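Local coordinates for phosphotriesterase homology protein (Escherichia coli, PDB 1BF6), which hydrolyses phosphorylated glyceryl acetates and aromatic acetates and propionates as a zinc-dependent member of the phosphotriesterase family, at residues Tyr7-Glu12 with Asp258-Thr263; Gln37-Leu42 with Arg48-Met53; Met241-Thr244 with His248-Ala251. One frame throughout, in Å; residues are numbered along the deposited sequence.

Contact 1 of 3, residues Tyr7-Glu12 with Asp258-Thr263; sequences YTLAHE and DYLLTT. With ZN (zinc ion), chain C.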
# COMPACT_ATOMS: atom_id res chain seq x y z
N TYR A 7 -12.90 -7.93 4.27
CA TYR A 7 -11.62 -7.34 4.67
C TYR A 7 -10.83 -6.80 3.48
O TYR A 7 -11.00 -7.26 2.34
CB TYR A 7 -10.76 -8.37 5.39
CG TYR A 7 -11.30 -8.84 6.73
CD1 TYR A 7 -11.96 -7.95 7.59
CD2 TYR A 7 -11.08 -10.14 7.18
CE1 TYR A 7 -12.37 -8.35 8.86
CE2 TYR A 7 -11.49 -10.55 8.43
CZ TYR A 7 -12.13 -9.65 9.27
OH TYR A 7 -12.54 -10.06 10.52
N THR A 8 -9.93 -5.87 3.76
CA THR A 8 -9.09 -5.26 2.74
C THR A 8 -7.63 -5.22 3.19
O THR A 8 -7.32 -4.79 4.31
CB THR A 8 -9.55 -3.78 2.45
OG1 THR A 8 -10.88 -3.77 1.93
CG2 THR A 8 -8.60 -3.10 1.45
N LEU A 9 -6.73 -5.73 2.33
CA LEU A 9 -5.29 -5.69 2.60
C LEU A 9 -4.90 -4.37 1.91
O LEU A 9 -4.98 -4.25 0.70
CB LEU A 9 -4.58 -6.88 1.95
CG LEU A 9 -4.37 -8.11 2.86
CD1 LEU A 9 -5.68 -8.55 3.49
CD2 LEU A 9 -3.73 -9.24 2.07
N ALA A 10 -4.52 -3.39 2.73
CA ALA A 10 -4.23 -2.03 2.27
C ALA A 10 -2.98 -1.77 1.43
O ALA A 10 -2.85 -0.69 0.84
CB ALA A 10 -4.23 -1.08 3.47
N HIS A 11 -2.07 -2.74 1.35
CA HIS A 11 -0.82 -2.54 0.60
C HIS A 11 -0.19 -3.86 0.20
O HIS A 11 0.53 -4.48 0.99
CB HIS A 11 0.17 -1.77 1.47
CG HIS A 11 1.41 -1.34 0.74
ND1 HIS A 11 1.76 -0.02 0.53
CD2 HIS A 11 2.38 -2.09 0.14
CE1 HIS A 11 2.89 0.01 -0.17
NE2 HIS A 11 3.31 -1.22 -0.42
N GLU A 12 -0.42 -4.26 -1.04
CA GLU A 12 0.10 -5.51 -1.56
C GLU A 12 0.57 -5.40 -3.00
O GLU A 12 0.30 -4.41 -3.69
CB GLU A 12 -0.99 -6.59 -1.52
CG GLU A 12 -1.53 -6.91 -0.14
CD GLU A 12 -0.46 -7.40 0.81
OE1 GLU A 12 0.56 -7.95 0.36
OE2 GLU A 12 -0.65 -7.22 2.03
N ASP A 258 -2.18 -14.54 3.45
CA ASP A 258 -3.07 -14.87 4.57
C ASP A 258 -2.39 -15.06 5.92
O ASP A 258 -3.05 -15.41 6.89
CB ASP A 258 -3.98 -16.06 4.23
CG ASP A 258 -3.24 -17.40 4.14
OD1 ASP A 258 -1.99 -17.45 4.18
OD2 ASP A 258 -3.94 -18.42 4.00
N TYR A 259 -1.08 -14.86 5.98
CA TYR A 259 -0.33 -14.94 7.24
C TYR A 259 -0.94 -13.91 8.19
O TYR A 259 -0.96 -14.10 9.41
CB TYR A 259 1.14 -14.61 7.01
CG TYR A 259 1.99 -14.54 8.25
CD1 TYR A 259 2.13 -13.35 8.96
CD2 TYR A 259 2.69 -15.66 8.69
CE1 TYR A 259 2.97 -13.28 10.08
CE2 TYR A 259 3.52 -15.60 9.79
CZ TYR A 259 3.65 -14.41 10.49
OH TYR A 259 4.48 -14.37 11.58
N LEU A 260 -1.44 -12.82 7.62
CA LEU A 260 -2.06 -11.76 8.41
C LEU A 260 -3.21 -12.32 9.24
O LEU A 260 -3.36 -11.99 10.41
CB LEU A 260 -2.60 -10.66 7.48
CG LEU A 260 -3.31 -9.47 8.13
CD1 LEU A 260 -2.34 -8.67 8.97
CD2 LEU A 260 -3.92 -8.58 7.05
N LEU A 261 -4.00 -13.20 8.63
CA LEU A 261 -5.17 -13.78 9.29
C LEU A 261 -4.94 -15.10 10.01
O LEU A 261 -5.58 -15.38 11.03
CB LEU A 261 -6.31 -13.89 8.27
CG LEU A 261 -6.74 -12.52 7.70
CD1 LEU A 261 -7.60 -12.66 6.48
CD2 LEU A 261 -7.43 -11.70 8.78
N THR A 262 -4.01 -15.91 9.50
CA THR A 262 -3.72 -17.21 10.12
C THR A 262 -2.76 -17.08 11.29
O THR A 262 -2.81 -17.89 12.22
CB THR A 262 -3.09 -18.20 9.11
OG1 THR A 262 -1.81 -17.72 8.69
CG2 THR A 262 -3.99 -18.39 7.90
N THR A 263 -1.96 -16.02 11.30
CA THR A 263 -0.97 -15.83 12.35
C THR A 263 -0.93 -14.50 13.09
O THR A 263 -1.00 -14.48 14.32
CB THR A 263 0.46 -16.14 11.80
OG1 THR A 263 0.46 -17.42 11.17
CG2 THR A 263 1.49 -16.10 12.90
ZN ZN C . 4.97 -2.16 -1.65

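Contact 2 of 3, residues Gln37-Leu42 with Arg48-Met53; sequences QEMNDL and RNVIEM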
# COMPACT_ATOMS: atom_id res chain seq x y z
N GLN A 37 -3.98 -18.92 -6.03
CA GLN A 37 -4.23 -19.80 -4.89
C GLN A 37 -4.20 -18.98 -3.59
O GLN A 37 -5.03 -19.20 -2.70
CB GLN A 37 -3.19 -20.93 -4.84
CG GLN A 37 -3.38 -21.99 -5.94
CD GLN A 37 -2.09 -22.74 -6.30
OE1 GLN A 37 -1.17 -22.89 -5.48
NE2 GLN A 37 -2.03 -23.22 -7.54
N GLU A 38 -3.27 -18.03 -3.51
CA GLU A 38 -3.15 -17.17 -2.33
C GLU A 38 -4.39 -16.29 -2.17
O GLU A 38 -4.81 -15.98 -1.06
CB GLU A 38 -1.91 -16.28 -2.44
CG GLU A 38 -0.58 -17.05 -2.46
CD GLU A 38 0.01 -17.28 -1.07
OE1 GLU A 38 -0.54 -16.79 -0.06
OE2 GLU A 38 1.07 -17.95 -1.00
N MET A 39 -4.98 -15.86 -3.29
CA MET A 39 -6.18 -15.02 -3.23
C MET A 39 -7.36 -15.85 -2.76
O MET A 39 -8.20 -15.37 -2.01
CB MET A 39 -6.46 -14.33 -4.57
CG MET A 39 -5.38 -13.33 -5.01
SD MET A 39 -5.00 -12.00 -3.85
CE MET A 39 -3.36 -12.51 -3.21
N ASN A 40 -7.42 -17.12 -3.18
CA ASN A 40 -8.49 -18.02 -2.75
C ASN A 40 -8.38 -18.24 -1.24
O ASN A 40 -9.39 -18.29 -0.54
CB ASN A 40 -8.42 -19.36 -3.48
CG ASN A 40 -8.87 -19.25 -4.93
OD1 ASN A 40 -8.49 -20.08 -5.77
ND2 ASN A 40 -9.69 -18.27 -5.23
N ASP A 41 -7.15 -18.36 -0.73
CA ASP A 41 -6.91 -18.55 0.71
C ASP A 41 -7.39 -17.30 1.46
O ASP A 41 -7.98 -17.40 2.54
CB ASP A 41 -5.42 -18.76 1.00
CG ASP A 41 -4.86 -20.06 0.40
OD1 ASP A 41 -5.63 -20.85 -0.19
OD2 ASP A 41 -3.64 -20.27 0.53
N LEU A 42 -7.10 -16.13 0.91
CA LEU A 42 -7.53 -14.88 1.52
C LEU A 42 -9.06 -14.82 1.59
O LEU A 42 -9.62 -14.42 2.61
CB LEU A 42 -7.00 -13.68 0.73
CG LEU A 42 -5.54 -13.27 0.87
CD1 LEU A 42 -5.28 -12.05 -0.03
CD2 LEU A 42 -5.19 -12.95 2.31
N ARG A 48 -11.95 -9.53 0.82
CA ARG A 48 -12.64 -9.32 -0.44
C ARG A 48 -11.91 -8.34 -1.37
O ARG A 48 -12.07 -8.41 -2.58
CB ARG A 48 -14.08 -8.86 -0.18
CG ARG A 48 -14.97 -9.92 0.46
CD ARG A 48 -15.20 -11.08 -0.50
NE ARG A 48 -16.04 -12.13 0.07
CZ ARG A 48 -15.59 -13.20 0.73
NH1 ARG A 48 -14.29 -13.38 0.93
NH2 ARG A 48 -16.45 -14.08 1.21
N ASN A 49 -11.07 -7.48 -0.79
CA ASN A 49 -10.32 -6.47 -1.56
C ASN A 49 -8.82 -6.43 -1.26
O ASN A 49 -8.41 -6.57 -0.11
CB ASN A 49 -10.87 -5.06 -1.26
CG ASN A 49 -12.38 -5.03 -1.20
OD1 ASN A 49 -13.06 -5.09 -2.22
ND2 ASN A 49 -12.91 -4.96 0.02
N VAL A 50 -8.03 -6.12 -2.29
CA VAL A 50 -6.58 -5.98 -2.15
C VAL A 50 -6.21 -4.72 -2.92
O VAL A 50 -6.56 -4.61 -4.09
CB VAL A 50 -5.78 -7.18 -2.79
CG1 VAL A 50 -4.28 -6.87 -2.77
CG2 VAL A 50 -6.03 -8.48 -2.00
N ILE A 51 -5.53 -3.79 -2.25
CA ILE A 51 -5.08 -2.54 -2.86
C ILE A 51 -3.66 -2.81 -3.39
O ILE A 51 -2.70 -2.92 -2.62
CB ILE A 51 -5.06 -1.36 -1.85
CG1 ILE A 51 -6.32 -1.38 -0.97
CG2 ILE A 51 -4.96 -0.01 -2.60
CD1 ILE A 51 -7.65 -1.31 -1.73
N GLU A 52 -3.56 -2.93 -4.71
CA GLU A 52 -2.30 -3.23 -5.38
C GLU A 52 -1.45 -1.96 -5.57
O GLU A 52 -1.88 -1.00 -6.22
CB GLU A 52 -2.61 -3.96 -6.68
CG GLU A 52 -1.66 -5.13 -6.97
CD GLU A 52 -0.39 -4.69 -7.66
OE1 GLU A 52 -0.33 -3.53 -8.13
OE2 GLU A 52 0.55 -5.52 -7.76
N MET A 53 -0.23 -2.01 -5.05
CA MET A 53 0.72 -0.89 -5.04
C MET A 53 1.78 -0.80 -6.12
O MET A 53 2.72 0.00 -6.00
CB MET A 53 1.43 -0.88 -3.68
CG MET A 53 0.50 -0.80 -2.47
SD MET A 53 -0.14 0.88 -2.20
CE MET A 53 -1.71 0.69 -2.84

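Contact 3 of 3, residues Met241-Thr244 with His248-Ala251; sequences MDIT and HLKA. With ZN (zinc ion), chain C; SO4 (sulfate ion), chain F.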
# COMPACT_ATOMS: atom_id res chain seq x y z
N MET A 241 0.66 -6.90 4.43
CA MET A 241 1.90 -7.69 4.44
C MET A 241 2.98 -7.13 3.49
O MET A 241 4.18 -7.40 3.65
CB MET A 241 1.59 -9.13 3.97
CG MET A 241 0.50 -9.86 4.75
SD MET A 241 0.99 -10.11 6.43
CE MET A 241 2.32 -11.28 6.19
N ASP A 242 2.54 -6.38 2.48
CA ASP A 242 3.43 -5.83 1.45
C ASP A 242 4.27 -6.96 0.81
O ASP A 242 5.51 -6.89 0.80
CB ASP A 242 4.36 -4.75 2.02
CG ASP A 242 5.16 -4.04 0.94
OD1 ASP A 242 4.77 -4.12 -0.25
OD2 ASP A 242 6.18 -3.43 1.28
N ILE A 243 3.59 -8.02 0.35
CA ILE A 243 4.26 -9.15 -0.32
C ILE A 243 4.91 -8.59 -1.60
O ILE A 243 4.26 -7.86 -2.36
CB ILE A 243 3.26 -10.28 -0.69
CG1 ILE A 243 2.67 -10.91 0.58
CG2 ILE A 243 3.92 -11.32 -1.56
CD1 ILE A 243 3.70 -11.48 1.53
N THR A 244 6.18 -8.92 -1.81
CA THR A 244 6.94 -8.43 -2.96
C THR A 244 7.82 -9.47 -3.66
O THR A 244 8.28 -9.24 -4.77
CB THR A 244 7.90 -7.28 -2.53
OG1 THR A 244 8.80 -7.77 -1.53
CG2 THR A 244 7.14 -6.08 -1.95
N HIS A 248 8.11 -15.17 -0.71
CA HIS A 248 7.10 -14.83 0.29
C HIS A 248 5.86 -15.74 0.13
O HIS A 248 5.07 -15.89 1.06
CB HIS A 248 6.66 -13.36 0.16
CG HIS A 248 7.73 -12.36 0.51
ND1 HIS A 248 7.73 -11.07 0.02
CD2 HIS A 248 8.81 -12.45 1.32
CE1 HIS A 248 8.75 -10.40 0.52
NE2 HIS A 248 9.42 -11.22 1.32
N LEU A 249 5.69 -16.30 -1.06
CA LEU A 249 4.57 -17.17 -1.37
C LEU A 249 4.69 -18.53 -0.67
O LEU A 249 5.79 -19.05 -0.51
CB LEU A 249 4.47 -17.37 -2.88
CG LEU A 249 4.39 -16.09 -3.74
CD1 LEU A 249 4.17 -16.48 -5.20
CD2 LEU A 249 3.27 -15.18 -3.25
N LYS A 250 3.56 -19.07 -0.22
CA LYS A 250 3.56 -20.36 0.49
C LYS A 250 4.12 -21.51 -0.36
O LYS A 250 4.86 -22.34 0.15
CB LYS A 250 2.15 -20.69 1.02
CG LYS A 250 1.66 -19.68 2.07
CD LYS A 250 0.49 -20.20 2.92
CE LYS A 250 -0.77 -20.38 2.11
NZ LYS A 250 -1.37 -19.08 1.71
N ALA A 251 3.78 -21.54 -1.65
CA ALA A 251 4.26 -22.58 -2.56
C ALA A 251 5.79 -22.61 -2.67
O ALA A 251 6.36 -23.62 -3.07
CB ALA A 251 3.64 -22.40 -3.95
ZN ZN C . 4.97 -2.16 -1.65
S SO4 F . 11.60 -6.58 0.64
O1 SO4 F . 12.99 -7.03 0.65
O2 SO4 F . 11.13 -6.48 -0.81
O3 SO4 F . 10.63 -7.55 1.37
O4 SO4 F . 11.50 -5.23 1.35

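Contact 1 of 3, residues Tyr7-Glu12 with Asp258-Thr263
Leu9 and Leu260 lie 9.0 Å apart from CA to CA, and Tyr7 and Leu261 10.2 Å, so the strand that begins the chain's first parallel sheet and the opening turn of helix 259-270 stand one layer of side chains apart, with no hydrogen bond between them. That layer is made by two separate pairs. In the deeper one the two leucines reach past one another, each from its own backbone, until the methyl CD1 of Leu9 lies 4.0 Å from CD2 of Leu260. Leu260 reaches inward because CG sits anti to the backbone N (chi1 179°), whereas Leu9 holds a skewed first torsion of -94° that carries its branches toward the helix. Nearer the surface, CD2 of Leu261 approaches the Tyr7 ring obliquely, 4.2 Å from CE2. The Tyr7 hydroxyl looks elsewhere, to Asp279 on helix 275-289, whose Leu282 also lies against both Tyr7 and Leu261. The helix start is held by one carbonyl: Asp258 O accepts from both Leu261 N and, at 2.8 Å, Thr262 N. At the other end of segment 7-12 the chain turns a corner at Ala10 and His11, and NE2 of His11 binds zinc at 2.3 Å, together with His13, Glu124 and Asp242. The buried Glu12 carboxylate is gripped through both oxygens, OE2 by the Ser240 hydroxyl and OE1 by the Ile243 backbone N. His11 and His13 form the His-X-His pair at the end of the first barrel strand, as in other metal-dependent hydrolases of this superfamily, and the outer side of this TIM-barrel strand is covered here in part by helix 259-270, the first of the two long helices after strand 237-239.

Contact 2 of 3, residues Gln37-Leu42 with Arg48-Met53
Val50 turns CG1 anti to its own backbone N (chi1 173°), which places the other methyl, CG2, beside that N and directs it at helix 32-44. Met39 answers with a chain bent at both later torsions: chi2 is -56° and chi3 107°, and the fold brings the sulfur down onto the strand although its CB does not point straight there. Leu42, one helical turn on, needs no such bend, since its CB already points at the strand and its CG-CD1 arm is extended. The result is that a single methyl is met by two groups. CG2 of Val50 lies 4.1 Å from SD of Met39 and likewise 4.1 Å from CD1 of Leu42, and both helical side chains cross the valine at about a right angle. Within the helix the same two atoms are neighbours, with SD of Met39 3.8 Å from CD1 of Leu42, so the three form a nearly equilateral cluster of apolar atoms. All three residues are buried, and no hydrogen bond spans the two segments; the bonds at hand are those of the helix itself, such as Leu42 N to Glu38 O at 3.0 Å. Arg48, at the other end of the contact, sends its CB away from the helix, but the long side chain bends back until NH1 reaches the carbonyl of Met43. The contact belongs to a beta-alpha-beta crossover of the barrel: strand 7-12, helix 32-44, then strand 47-52, laid parallel beside the first. Leu42 also leans on Leu9 of strand 7-12, so the helix covers both strands, while Met39 reaches across to Val68 and Thr72 of helix 62-72. Strand 47-52 itself runs between 7-12 and 75-80.

Contact 3 of 3, residues Met241-Thr244 with His248-Ala251
Thr244 and His248 run alongside each other, heading in one direction, and the backbone N-H of Thr244 meets the edge of the imidazole. It donates to ND1 at 3.2 Å with an angle of 172° at the hydrogen, and the donor lies in the ring plane, so the bond is almost straight and helps to set the rotation of the ring. The threonine hydroxyl is close by, with OG1 3.3 Å from CE1 of His248. A first torsion of 59° sets OG1 over the backbone, from where it donates to O2 of a bound sulfate at 2.8 Å. Another sulfate oxygen, O3, stands near the ring plane of His248, 3.5 Å from CE1. Ile243 and His248, by contrast, are antiparallel neighbours: CG2 and CD1 of the isoleucine both lie 3.8 Å from the histidine CB, forming a two-pronged apolar grip at the base of the ring. The CG2 methyl also extends to CD2 of Leu249 at 4.3 Å. Putting an alanine in place of His248 would probably leave the Thr244 N-H without its acceptor and open a gap beside the threonine hydroxyl. Tyr255 meets the His248 ring with its plane turned by about 45°, and Lys212 and Tyr215 also hold the sulfate. Asp242, just ahead of these residues, binds zinc through OD1 at 2.4 Å. The loop thus carries the metal-binding aspartate after the last barrel strand, as in related metal-dependent hydrolases, and the sulfate, probably from the crystallisation liquor, may mark a place where an anion can bind, perhaps related to that of a substrate phosphate.

The contacts lie on the same side of the chain's centre, with centres 8 Å apart for contacts 1 and 2 and 11 Å otherwise. Contacts 1 and 2 share a sheet, where Tyr7 O and Arg48 N are 2.9 Å apart and Glu12 O and Met53 N 2.8 Å, both probable hydrogen bonds. Contacts 1 and 3 converge on one zinc, through His11 and Asp242, and Glu12 OE2 braces the loop at Met241 N, 2.8 Å away. The Val50 side chain is about 10 Å from a zinc, so contact 2 stands behind the site. Lys250 NZ of contact 3 joins all three by salt bridges to Asp41 OD2 (2.8 Å), Glu38 OE1 (3.0 Å) and Asp258 OD1 (3.0 Å).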